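Local coordinates for protein pectate lyase (Pectobacterium carotovorum, PDB 4U49) that probably cleaves polygalacturonate and pectins, including highly methylated ones, by calcium-dependent elimination that leaves unsaturated non-reducing ends on the oligosaccharide products, at residues 122-127 with 135-140; 127-132 with 156-161; 151-156 with 195-200; 235-240 with 268-273. One frame throughout, in Å; residues are numbered along the deposited sequence.

Interaction 1 (122-127 with 135-140); sequences PECKAG and VDCGGI
Glu123 meets Val135 through aliphatic atoms alone: its CB comes within 4.3 Å of Val135 CG2, while the carboxylate at the far end of the extended chain turns to Lys133, with which OE2 forms a salt bridge. The next residue, Cys124, sits at the centre of an inverse gamma turn and carries the contact. Its SG is bonded to Cys137 SG at 2.0 Å, and the torsion about the S-S bond, -89°, is that of a relaxed disulfide. In both cysteines the sulfur stands opposite the carbonyl carbon and beside the backbone N (chi1 -84° in Cys124). The CA atoms of Cys124 and Cys137 are 5.5 Å apart. Val135 CG1 packs against the bridge from the strand side, 3.4 Å from Cys124 SG.

The covalent link ties the loop that leads into strand 128-131 to the chain around strand 134-136, early in the parallel beta-helix expected of a polysaccharide lyase 3 enzyme. Beyond Cys137 the chain reverses in a type I' turn, closed by Ile140 N to Cys137 O at 3.1 Å. Just ahead of this turn, Asp136 OD1 accepts from Gly138 N, 2.9 Å away, forming an Asx turn, and the same oxygen also receives Asn166 ND2. Ile140 returns from the reversal to cover the other end of the cysteine: its CD1 lies 3.8 Å from Cys124 O and 4.1 Å from Cys124 CB.

Interaction 2 (127-132 with 156-161); sequences GAVIKD and VITLEN
Strands 128-131 and 157-160 run parallel, 4.8 Å apart at closest approach, their directions 18° from each other. Thr158 N reaches Ala128 O, Ile130 N reaches Thr158 O, and Glu160 N reaches Ile130 O, the last at 2.8 Å and almost straight at 177°. Gly127 N to Val156 O and Asp132 N to Glu160 O extend the bonding at the two ends.

On the face of Val129, Thr158, Lys131 and Glu160, like-directed side chains lie next to one another. Val129 CG2 is 4.0 Å from Thr158 CB, and a water links Thr158 OG1 with Ala128 O. Lys131 runs alongside the extended Glu160, so that Glu160 OE1 touches the methylene flank, 3.3 Å from Lys131 CG; the bend at the end of the lysine leaves NZ at 3.6 Å from the same oxygen, a long salt bridge. The opposite face is apolar: Ala128 CB meets Ile157 CD1 at 4.2 Å, and Leu159 CD2 leans to Ile130 CB. Leu159 also packs on Ile164, Cys185 and Ile187, towards the interior.

Past the strands, Asn161 ND2 donates to Asp132 OD1 at 2.9 Å. The oxygen lies in the amide plane, although carboxylate and amide are turned 72° apart. Asn161 OD1 is taken by Asn184 N, so both ends of this amide are held and its rotation is fixed. Two asparagine or aspartate side chains in matching positions on stacked turns, beside a parallel ladder with an apolar inner face, fit adjacent coils of a right-handed parallel beta-helix.

Interaction 3 (151-156 with 195-200); sequences DKQPPV and ICEDAA
Cys196 faces the end of Gln153 with its sulfur: SG lies 3.5 Å from Gln153 NE2 and 3.7 Å from Gln153 OE1, so the atom rests against both arms of the amide. This sulfur is already committed to a disulfide with Cys146, and the amide is held from the same region of the chain, since Gln153 OE1 accepts from Ser147 N. Because the neighbouring residue Ile195 belongs to a calcium site observed in this protein, which also includes Asp194 and Asn216, the bridge stands close to the metal-binding loop, although no calcium is bound to this chain.

Glu197 follows and makes the largest part of the contact. Its CG lies anti to the backbone N (chi1 -174°) and the chain continues extended, carrying the carboxylate across to the 151-156 loop. There OE1 accepts from Gln153 N at 2.9 Å, with an N-H...O angle of 157°; the donor comes on the syn side, 16° out of the carboxylate plane. Gln153 CG also lies 3.4 Å from this oxygen. The other oxygen is touched by carbon: Lys152, crossing Glu197 at about a right angle, brings CD to 3.6 Å from OE2. Lys152 NZ itself remains 4.8 Å from OE2, too far for a salt bridge.

Glu197 OE1 also has Asp176 OD1 as a close like-charged neighbour. The one hydrogen bond between the segments, Gln153 N to Glu197 OE1, thus serves a carboxylate with another acid close by; Asp176 might raise the proton affinity of Glu197, and Lys152 would tend to offset this.

Interaction 4 (235-240 with 268-273); sequences NSHTIV and NLTIIS
His237 and Thr270 meet through a short polar link, NE2 to OG1 at 2.6 Å, in which either atom could be the donor. The histidine CG stands anti to the backbone N (chi1 -167°), which swings the ring over to the neighbouring strand. Thr270 OG1 and Asn268 O both lie at the ring edge, in its plane, while Ile239 CG1 sits 3.7 Å above one face, offset toward the rim. Asn268 meets the ring at about a right angle, the amide turned 85° from it, and its CB is 3.7 Å from His237 CD2; Asn268 OD1 is bonded to Val293 N.

Beneath these groups run parallel strands 236-240 and 268-271, 4.7 Å apart at closest approach, as in successive coils of a beta-helix. Thr270 N binds Thr238 O, and Val240 N binds Thr270 O, each at 2.8 Å. On the face opposite His237, Leu269 CD1 reaches Thr238 CG2 at 4.1 Å, whereas Thr238 OG1 turns to Gln231 and Asn202. Val240 O is gripped twice, by Ile272 N and Ser273 N, just past the end of strand 268-271. The side chain of Ile272 lies at a slant across that of Ile239, with CD1 3.8 Å from Ile239 CG2.

In the fold
Along the chain, interactions 1 and 2 interleave, as do interactions 2 and 3, whereas interaction 4 follows later. Interactions 1 and 2 share Gly127, have centres 10 Å apart and pack together through Glu123, Val135 and Ile130; strands 128-131 and 134-136 follow each other. Interaction 3 shares Val156 with interaction 2, their centres 14 Å apart, so the loop leading into strand 157-160 borders both. Interaction 4 lies further on, its centre 20 Å from that of interaction 2; its nearest atoms come to about 7 Å from those of interaction 3. Together they sample the early coils, the loops near the calcium site and a later ladder of one beta-helical domain.

Interaction 1 (122-127 with 135-140)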
loop_
_atom_site.group_PDB
_atom_site.type_symbol
_atom_site.label_atom_id
_atom_site.label_comp_id
_atom_site.label_asym_id
_atom_site.label_seq_id
_atom_site.Cartn_x
_atom_site.Cartn_y
_atom_site.Cartn_z
ATOM N N PRO A 122 -13.680 4.325 -18.875
ATOM C CA PRO A 122 -14.095 3.112 -19.589
ATOM C C PRO A 122 -13.035 2.011 -19.559
ATOM O O PRO A 122 -13.365 0.839 -19.738
ATOM C CB PRO A 122 -14.328 3.610 -21.024
ATOM C CG PRO A 122 -13.597 4.911 -21.118
ATOM C CD PRO A 122 -13.684 5.509 -19.751
ATOM N N GLU A 123 -11.781 2.382 -19.324
ATOM C CA GLU A 123 -10.704 1.405 -19.292
ATOM C C GLU A 123 -10.615 0.697 -17.941
ATOM O O GLU A 123 -9.883 -0.281 -17.797
ATOM C CB GLU A 123 -9.369 2.069 -19.635
ATOM C CG GLU A 123 -9.281 2.555 -21.078
ATOM C CD GLU A 123 -7.875 2.966 -21.481
ATOM O OE1 GLU A 123 -6.925 2.194 -21.219
ATOM O OE2 GLU A 123 -7.721 4.065 -22.056
ATOM N N CYS A 124 -11.363 1.189 -16.957
ATOM C CA CYS A 124 -11.428 0.539 -15.648
ATOM C C CYS A 124 -12.234 -0.751 -15.702
ATOM O O CYS A 124 -13.400 -0.780 -15.310
ATOM C CB CYS A 124 -12.037 1.474 -14.604
ATOM S SG CYS A 124 -10.870 2.612 -13.849
ATOM N N LYS A 125 -11.606 -1.817 -16.185
ATOM C CA LYS A 125 -12.258 -3.116 -16.270
ATOM C C LYS A 125 -11.376 -4.186 -15.640
ATOM O O LYS A 125 -10.156 -4.046 -15.606
ATOM C CB LYS A 125 -12.564 -3.465 -17.728
ATOM C CG LYS A 125 -13.595 -2.562 -18.384
ATOM C CD LYS A 125 -13.713 -2.857 -19.873
ATOM C CE LYS A 125 -14.971 -2.236 -20.465
ATOM N NZ LYS A 125 -15.059 -0.771 -20.202
ATOM N N ALA A 126 -11.991 -5.248 -15.133
ATOM C CA ALA A 126 -11.230 -6.352 -14.561
ATOM C C ALA A 126 -10.350 -6.996 -15.628
ATOM O O ALA A 126 -10.827 -7.358 -16.702
ATOM C CB ALA A 126 -12.159 -7.382 -13.938
ATOM N N GLY A 127 -9.060 -7.117 -15.330
ATOM C CA GLY A 127 -8.115 -7.727 -16.249
ATOM C C GLY A 127 -7.544 -6.767 -17.279
ATOM O O GLY A 127 -6.796 -7.177 -18.164
ATOM N N VAL A 135 -5.628 6.568 -15.315
ATOM C CA VAL A 135 -7.021 6.150 -15.357
ATOM C C VAL A 135 -7.677 6.245 -13.977
ATOM O O VAL A 135 -7.153 5.728 -12.993
ATOM C CB VAL A 135 -7.133 4.719 -15.910
ATOM C CG1 VAL A 135 -8.503 4.158 -15.670
ATOM C CG2 VAL A 135 -6.808 4.707 -17.399
ATOM N N ASP A 136 -8.821 6.927 -13.922
ATOM C CA ASP A 136 -9.562 7.143 -12.682
ATOM C C ASP A 136 -10.767 6.207 -12.627
ATOM O O ASP A 136 -11.713 6.357 -13.399
ATOM C CB ASP A 136 -10.011 8.609 -12.585
ATOM C CG ASP A 136 -10.546 8.986 -11.208
ATOM O OD1 ASP A 136 -10.943 8.093 -10.433
ATOM O OD2 ASP A 136 -10.581 10.198 -10.905
ATOM N N CYS A 137 -10.734 5.244 -11.711
ATOM C CA CYS A 137 -11.798 4.248 -11.631
ATOM C C CYS A 137 -12.998 4.724 -10.819
ATOM O O CYS A 137 -13.972 3.989 -10.654
ATOM C CB CYS A 137 -11.255 2.944 -11.047
ATOM S SG CYS A 137 -9.972 2.196 -12.071
ATOM N N GLY A 138 -12.916 5.945 -10.299
ATOM C CA GLY A 138 -14.050 6.579 -9.647
ATOM C C GLY A 138 -14.629 5.828 -8.463
ATOM O O GLY A 138 -15.791 6.023 -8.108
ATOM N N GLY A 139 -13.821 4.968 -7.856
ATOM C CA GLY A 139 -14.227 4.257 -6.658
ATOM C C GLY A 139 -15.004 2.973 -6.884
ATOM O O GLY A 139 -15.535 2.403 -5.933
ATOM N N ILE A 140 -15.077 2.506 -8.128
ATOM C CA ILE A 140 -15.799 1.267 -8.398
ATOM C C ILE A 140 -15.024 0.076 -7.859
ATOM O O ILE A 140 -13.858 0.198 -7.480
ATOM C CB ILE A 140 -16.063 1.043 -9.903
ATOM C CG1 ILE A 140 -14.750 0.794 -10.652
ATOM C CG2 ILE A 140 -16.839 2.211 -10.494
ATOM C CD1 ILE A 140 -14.940 0.248 -12.049
#

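Interaction 2 (127-132 with 156-161)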
loop_
_atom_site.group_PDB
_atom_site.type_symbol
_atom_site.label_atom_id
_atom_site.label_comp_id
_atom_site.label_asym_id
_atom_site.label_seq_id
_atom_site.Cartn_x
_atom_site.Cartn_y
_atom_site.Cartn_z
ATOM N N GLY A 127 -9.060 -7.117 -15.330
ATOM C CA GLY A 127 -8.115 -7.727 -16.249
ATOM C C GLY A 127 -7.544 -6.767 -17.279
ATOM O O GLY A 127 -6.796 -7.177 -18.164
ATOM N N ALA A 128 -7.887 -5.488 -17.159
ATOM C CA ALA A 128 -7.471 -4.483 -18.135
ATOM C C ALA A 128 -5.959 -4.300 -18.190
ATOM O O ALA A 128 -5.261 -4.467 -17.189
ATOM C CB ALA A 128 -8.140 -3.148 -17.833
ATOM N N VAL A 129 -5.464 -3.958 -19.375
ATOM C CA VAL A 129 -4.076 -3.557 -19.549
ATOM C C VAL A 129 -4.053 -2.089 -19.956
ATOM O O VAL A 129 -4.549 -1.718 -21.019
ATOM C CB VAL A 129 -3.343 -4.408 -20.603
ATOM C CG1 VAL A 129 -1.931 -3.888 -20.813
ATOM C CG2 VAL A 129 -3.315 -5.867 -20.187
ATOM N N ILE A 130 -3.488 -1.255 -19.091
ATOM C CA ILE A 130 -3.511 0.187 -19.283
ATOM C C ILE A 130 -2.103 0.702 -19.549
ATOM O O ILE A 130 -1.182 0.423 -18.781
ATOM C CB ILE A 130 -4.106 0.891 -18.055
ATOM C CG1 ILE A 130 -5.524 0.377 -17.791
ATOM C CG2 ILE A 130 -4.098 2.397 -18.239
ATOM C CD1 ILE A 130 -6.068 0.762 -16.436
ATOM N N LYS A 131 -1.940 1.444 -20.641
ATOM C CA LYS A 131 -0.614 1.871 -21.085
ATOM C C LYS A 131 -0.484 3.381 -21.257
ATOM O O LYS A 131 -1.353 4.024 -21.850
ATOM C CB LYS A 131 -0.253 1.198 -22.411
ATOM C CG LYS A 131 -0.826 -0.193 -22.600
ATOM C CD LYS A 131 -0.593 -0.673 -24.023
ATOM C CE LYS A 131 -1.686 -1.631 -24.473
ATOM N NZ LYS A 131 -1.397 -3.035 -24.069
ATOM N N ASP A 132 0.611 3.928 -20.734
ATOM C CA ASP A 132 1.015 5.313 -20.975
ATOM C C ASP A 132 -0.086 6.336 -20.715
ATOM O O ASP A 132 -0.243 7.292 -21.474
ATOM C CB ASP A 132 1.521 5.461 -22.414
ATOM C CG ASP A 132 2.716 4.580 -22.702
ATOM O OD1 ASP A 132 3.646 4.552 -21.870
ATOM O OD2 ASP A 132 2.726 3.908 -23.753
ATOM N N VAL A 156 -5.591 -8.245 -11.615
ATOM C CA VAL A 156 -6.863 -7.564 -11.821
ATOM C C VAL A 156 -6.627 -6.357 -12.724
ATOM O O VAL A 156 -7.484 -5.981 -13.521
ATOM C CB VAL A 156 -7.501 -7.123 -10.486
ATOM C CG1 VAL A 156 -8.823 -6.399 -10.725
ATOM C CG2 VAL A 156 -7.711 -8.329 -9.579
ATOM N N ILE A 157 -5.443 -5.765 -12.598
ATOM C CA ILE A 157 -5.047 -4.627 -13.418
ATOM C C ILE A 157 -3.573 -4.731 -13.790
ATOM O O ILE A 157 -2.732 -5.013 -12.935
ATOM C CB ILE A 157 -5.286 -3.284 -12.687
ATOM C CG1 ILE A 157 -6.780 -3.029 -12.479
ATOM C CG2 ILE A 157 -4.664 -2.135 -13.466
ATOM C CD1 ILE A 157 -7.517 -2.659 -13.745
ATOM N N THR A 158 -3.262 -4.510 -15.065
ATOM C CA THR A 158 -1.875 -4.420 -15.509
ATOM C C THR A 158 -1.567 -2.996 -15.960
ATOM O O THR A 158 -2.301 -2.411 -16.760
ATOM C CB THR A 158 -1.565 -5.399 -16.663
ATOM O OG1 THR A 158 -1.708 -6.746 -16.199
ATOM C CG2 THR A 158 -0.140 -5.198 -17.170
ATOM N N LEU A 159 -0.487 -2.439 -15.426
ATOM C CA LEU A 159 -0.068 -1.089 -15.768
ATOM C C LEU A 159 1.237 -1.119 -16.547
ATOM O O LEU A 159 2.226 -1.691 -16.096
ATOM C CB LEU A 159 0.104 -0.237 -14.506
ATOM C CG LEU A 159 -1.083 -0.126 -13.548
ATOM C CD1 LEU A 159 -0.672 0.614 -12.282
ATOM C CD2 LEU A 159 -2.261 0.566 -14.222
ATOM N N GLU A 160 1.235 -0.499 -17.721
ATOM C CA GLU A 160 2.458 -0.323 -18.490
ATOM C C GLU A 160 2.773 1.158 -18.601
ATOM O O GLU A 160 2.174 1.862 -19.416
ATOM C CB GLU A 160 2.326 -0.956 -19.875
ATOM C CG GLU A 160 2.145 -2.462 -19.829
ATOM C CD GLU A 160 2.043 -3.082 -21.206
ATOM O OE1 GLU A 160 1.632 -2.376 -22.149
ATOM O OE2 GLU A 160 2.379 -4.277 -21.343
ATOM N N ASN A 161 3.705 1.622 -17.770
ATOM C CA ASN A 161 4.042 3.040 -17.692
ATOM C C ASN A 161 2.778 3.867 -17.458
ATOM O O ASN A 161 2.549 4.873 -18.128
ATOM C CB ASN A 161 4.762 3.489 -18.969
ATOM C CG ASN A 161 5.496 4.802 -18.799
ATOM O OD1 ASN A 161 6.216 5.006 -17.822
ATOM N ND2 ASN A 161 5.317 5.704 -19.756
HETATM O O HOH W 1 -4.235 -7.499 -16.775
#

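Interaction 3 (151-156 with 195-200)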
loop_
_atom_site.group_PDB
_atom_site.type_symbol
_atom_site.label_atom_id
_atom_site.label_comp_id
_atom_site.label_asym_id
_atom_site.label_seq_id
_atom_site.Cartn_x
_atom_site.Cartn_y
_atom_site.Cartn_z
ATOM N N ASP A 151 0.246 -21.142 -7.541
ATOM C CA ASP A 151 0.615 -20.753 -8.898
ATOM C C ASP A 151 0.180 -19.322 -9.214
ATOM O O ASP A 151 -0.722 -18.784 -8.571
ATOM C CB ASP A 151 0.009 -21.725 -9.912
ATOM C CG ASP A 151 0.153 -23.179 -9.487
ATOM O OD1 ASP A 151 1.271 -23.574 -9.096
ATOM O OD2 ASP A 151 -0.846 -23.928 -9.545
ATOM N N LYS A 152 0.829 -18.715 -10.204
ATOM C CA LYS A 152 0.565 -17.325 -10.569
ATOM C C LYS A 152 -0.865 -17.122 -11.056
ATOM O O LYS A 152 -1.337 -17.828 -11.948
ATOM C CB LYS A 152 1.545 -16.860 -11.649
ATOM C CG LYS A 152 3.012 -16.932 -11.246
ATOM C CD LYS A 152 3.344 -15.909 -10.171
ATOM C CE LYS A 152 4.831 -15.916 -9.844
ATOM N NZ LYS A 152 5.247 -17.173 -9.159
ATOM N N GLN A 153 -1.547 -16.148 -10.462
ATOM C CA GLN A 153 -2.910 -15.810 -10.849
ATOM C C GLN A 153 -2.899 -14.545 -11.704
ATOM O O GLN A 153 -1.947 -13.767 -11.648
ATOM C CB GLN A 153 -3.786 -15.632 -9.604
ATOM C CG GLN A 153 -3.653 -16.776 -8.605
ATOM C CD GLN A 153 -4.720 -16.755 -7.526
ATOM O OE1 GLN A 153 -5.884 -16.446 -7.788
ATOM N NE2 GLN A 153 -4.327 -17.087 -6.302
ATOM N N PRO A 154 -3.945 -14.344 -12.521
ATOM C CA PRO A 154 -3.961 -13.141 -13.361
ATOM C C PRO A 154 -4.106 -11.862 -12.545
ATOM O O PRO A 154 -4.810 -11.852 -11.542
ATOM C CB PRO A 154 -5.181 -13.354 -14.264
ATOM C CG PRO A 154 -6.026 -14.353 -13.552
ATOM C CD PRO A 154 -5.079 -15.239 -12.808
ATOM N N PRO A 155 -3.426 -10.790 -12.967
ATOM C CA PRO A 155 -3.615 -9.493 -12.312
ATOM C C PRO A 155 -5.006 -8.931 -12.591
ATOM O O PRO A 155 -5.538 -9.142 -13.681
ATOM C CB PRO A 155 -2.526 -8.617 -12.936
ATOM C CG PRO A 155 -2.202 -9.274 -14.234
ATOM C CD PRO A 155 -2.405 -10.743 -14.026
ATOM N N VAL A 156 -5.591 -8.245 -11.615
ATOM C CA VAL A 156 -6.863 -7.564 -11.821
ATOM C C VAL A 156 -6.627 -6.357 -12.724
ATOM O O VAL A 156 -7.484 -5.981 -13.521
ATOM C CB VAL A 156 -7.501 -7.123 -10.486
ATOM C CG1 VAL A 156 -8.823 -6.399 -10.725
ATOM C CG2 VAL A 156 -7.711 -8.329 -9.579
ATOM N N ILE A 195 -6.447 -9.222 0.283
ATOM C CA ILE A 195 -5.341 -9.641 -0.567
ATOM C C ILE A 195 -5.438 -11.128 -0.875
ATOM O O ILE A 195 -5.571 -11.948 0.030
ATOM C CB ILE A 195 -3.972 -9.359 0.079
ATOM C CG1 ILE A 195 -3.765 -7.855 0.269
ATOM C CG2 ILE A 195 -2.847 -9.942 -0.776
ATOM C CD1 ILE A 195 -2.444 -7.506 0.921
ATOM N N CYS A 196 -5.389 -11.464 -2.158
ATOM C CA CYS A 196 -5.377 -12.860 -2.577
ATOM C C CYS A 196 -3.930 -13.356 -2.663
ATOM O O CYS A 196 -3.380 -13.827 -1.669
ATOM C CB CYS A 196 -6.105 -13.022 -3.911
ATOM S SG CYS A 196 -6.212 -14.726 -4.530
ATOM N N GLU A 197 -3.307 -13.231 -3.831
ATOM C CA GLU A 197 -1.911 -13.648 -3.985
ATOM C C GLU A 197 -0.957 -12.537 -3.544
ATOM O O GLU A 197 -0.248 -12.673 -2.547
ATOM C CB GLU A 197 -1.617 -14.055 -5.433
ATOM C CG GLU A 197 -0.222 -14.631 -5.625
ATOM C CD GLU A 197 0.084 -14.992 -7.069
ATOM O OE1 GLU A 197 -0.836 -14.944 -7.911
ATOM O OE2 GLU A 197 1.253 -15.326 -7.359
ATOM N N ASP A 198 -0.938 -11.444 -4.300
ATOM C CA ASP A 198 -0.203 -10.241 -3.921
ATOM C C ASP A 198 -1.138 -9.041 -3.998
ATOM O O ASP A 198 -2.187 -9.105 -4.640
ATOM C CB ASP A 198 1.007 -10.011 -4.833
ATOM C CG ASP A 198 2.022 -11.135 -4.760
ATOM O OD1 ASP A 198 2.901 -11.083 -3.876
ATOM O OD2 ASP A 198 1.951 -12.058 -5.594
ATOM N N ALA A 199 -0.758 -7.944 -3.355
ATOM C CA ALA A 199 -1.495 -6.697 -3.522
ATOM C C ALA A 199 -1.000 -5.982 -4.772
ATOM O O ALA A 199 -1.791 -5.512 -5.593
ATOM C CB ALA A 199 -1.347 -5.807 -2.295
ATOM N N ALA A 200 0.318 -5.917 -4.919
ATOM C CA ALA A 200 0.926 -5.257 -6.064
ATOM C C ALA A 200 2.261 -5.903 -6.412
ATOM O O ALA A 200 2.989 -6.358 -5.531
ATOM C CB ALA A 200 1.107 -3.772 -5.790
#

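Interaction 4 (235-240 with 268-273)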
loop_
_atom_site.group_PDB
_atom_site.type_symbol
_atom_site.label_atom_id
_atom_site.label_comp_id
_atom_site.label_asym_id
_atom_site.label_seq_id
_atom_site.Cartn_x
_atom_site.Cartn_y
_atom_site.Cartn_z
ATOM N N ASN A 235 17.223 -3.823 -10.773
ATOM C CA ASN A 235 17.254 -2.411 -11.147
ATOM C C ASN A 235 15.846 -1.832 -11.090
ATOM O O ASN A 235 15.429 -1.066 -11.962
ATOM C CB ASN A 235 17.863 -2.231 -12.540
ATOM C CG ASN A 235 19.178 -2.970 -12.700
ATOM O OD1 ASN A 235 19.274 -3.936 -13.460
ATOM N ND2 ASN A 235 20.199 -2.525 -11.976
ATOM N N SER A 236 15.116 -2.233 -10.055
ATOM C CA SER A 236 13.722 -1.861 -9.881
ATOM C C SER A 236 13.531 -1.180 -8.536
ATOM O O SER A 236 14.305 -1.400 -7.605
ATOM C CB SER A 236 12.825 -3.093 -9.984
ATOM O OG SER A 236 13.126 -4.018 -8.948
ATOM N N HIS A 237 12.492 -0.361 -8.436
ATOM C CA HIS A 237 12.256 0.413 -7.230
ATOM C C HIS A 237 10.767 0.496 -6.910
ATOM O O HIS A 237 9.975 0.957 -7.730
ATOM C CB HIS A 237 12.840 1.820 -7.390
ATOM C CG HIS A 237 12.915 2.599 -6.116
ATOM N ND1 HIS A 237 13.143 3.959 -6.091
ATOM C CD2 HIS A 237 12.806 2.214 -4.822
ATOM C CE1 HIS A 237 13.165 4.377 -4.839
ATOM N NE2 HIS A 237 12.964 3.338 -4.049
ATOM N N THR A 238 10.390 0.037 -5.723
ATOM C CA THR A 238 9.027 0.217 -5.245
ATOM C C THR A 238 9.009 1.275 -4.154
ATOM O O THR A 238 9.790 1.211 -3.200
ATOM C CB THR A 238 8.419 -1.094 -4.707
ATOM O OG1 THR A 238 8.268 -2.032 -5.783
ATOM C CG2 THR A 238 7.056 -0.832 -4.079
ATOM N N ILE A 239 8.125 2.255 -4.318
ATOM C CA ILE A 239 7.967 3.348 -3.368
ATOM C C ILE A 239 6.592 3.288 -2.711
ATOM O O ILE A 239 5.576 3.154 -3.394
ATOM C CB ILE A 239 8.141 4.725 -4.054
ATOM C CG1 ILE A 239 9.512 4.824 -4.726
ATOM C CG2 ILE A 239 7.953 5.855 -3.048
ATOM C CD1 ILE A 239 9.743 6.142 -5.452
ATOM N N VAL A 240 6.573 3.375 -1.385
ATOM C CA VAL A 240 5.335 3.379 -0.616
ATOM C C VAL A 240 5.188 4.704 0.124
ATOM O O VAL A 240 6.005 5.027 0.985
ATOM C CB VAL A 240 5.296 2.217 0.402
ATOM C CG1 VAL A 240 4.049 2.300 1.262
ATOM C CG2 VAL A 240 5.375 0.869 -0.312
ATOM N N ASN A 268 15.152 -2.486 -4.943
ATOM C CA ASN A 268 15.055 -1.413 -3.962
ATOM C C ASN A 268 13.638 -1.132 -3.480
ATOM O O ASN A 268 12.676 -1.212 -4.244
ATOM C CB ASN A 268 15.660 -0.132 -4.537
ATOM C CG ASN A 268 17.129 -0.284 -4.860
ATOM O OD1 ASN A 268 17.874 -0.928 -4.124
ATOM N ND2 ASN A 268 17.553 0.303 -5.972
ATOM N N LEU A 269 13.532 -0.804 -2.198
ATOM C CA LEU A 269 12.268 -0.423 -1.580
ATOM C C LEU A 269 12.435 0.885 -0.829
ATOM O O LEU A 269 13.390 1.053 -0.076
ATOM C CB LEU A 269 11.779 -1.508 -0.616
ATOM C CG LEU A 269 10.542 -1.148 0.217
ATOM C CD1 LEU A 269 9.277 -1.218 -0.627
ATOM C CD2 LEU A 269 10.413 -2.033 1.456
ATOM N N THR A 270 11.512 1.815 -1.034
ATOM C CA THR A 270 11.493 3.016 -0.214
ATOM C C THR A 270 10.123 3.202 0.414
ATOM O O THR A 270 9.120 3.351 -0.283
ATOM C CB THR A 270 11.862 4.274 -1.018
ATOM O OG1 THR A 270 13.179 4.124 -1.563
ATOM C CG2 THR A 270 11.832 5.498 -0.118
ATOM N N ILE A 271 10.082 3.171 1.740
ATOM C CA ILE A 271 8.856 3.472 2.455
ATOM C C ILE A 271 8.933 4.914 2.924
ATOM O O ILE A 271 9.630 5.219 3.888
ATOM C CB ILE A 271 8.633 2.548 3.666
ATOM C CG1 ILE A 271 8.558 1.084 3.232
ATOM C CG2 ILE A 271 7.361 2.943 4.406
ATOM C CD1 ILE A 271 8.387 0.129 4.395
ATOM N N ILE A 272 8.243 5.803 2.221
ATOM C CA ILE A 272 8.210 7.206 2.619
ATOM C C ILE A 272 7.301 7.361 3.838
ATOM O O ILE A 272 7.651 8.034 4.809
ATOM C CB ILE A 272 7.735 8.109 1.468
ATOM C CG1 ILE A 272 8.667 7.949 0.261
ATOM C CG2 ILE A 272 7.677 9.563 1.922
ATOM C CD1 ILE A 272 8.398 8.922 -0.875
ATOM N N SER A 273 6.143 6.712 3.791
ATOM C CA SER A 273 5.240 6.666 4.935
ATOM C C SER A 273 4.244 5.522 4.787
ATOM O O SER A 273 3.658 5.329 3.722
ATOM C CB SER A 273 4.497 7.994 5.100
ATOM O OG SER A 273 3.748 8.296 3.938
#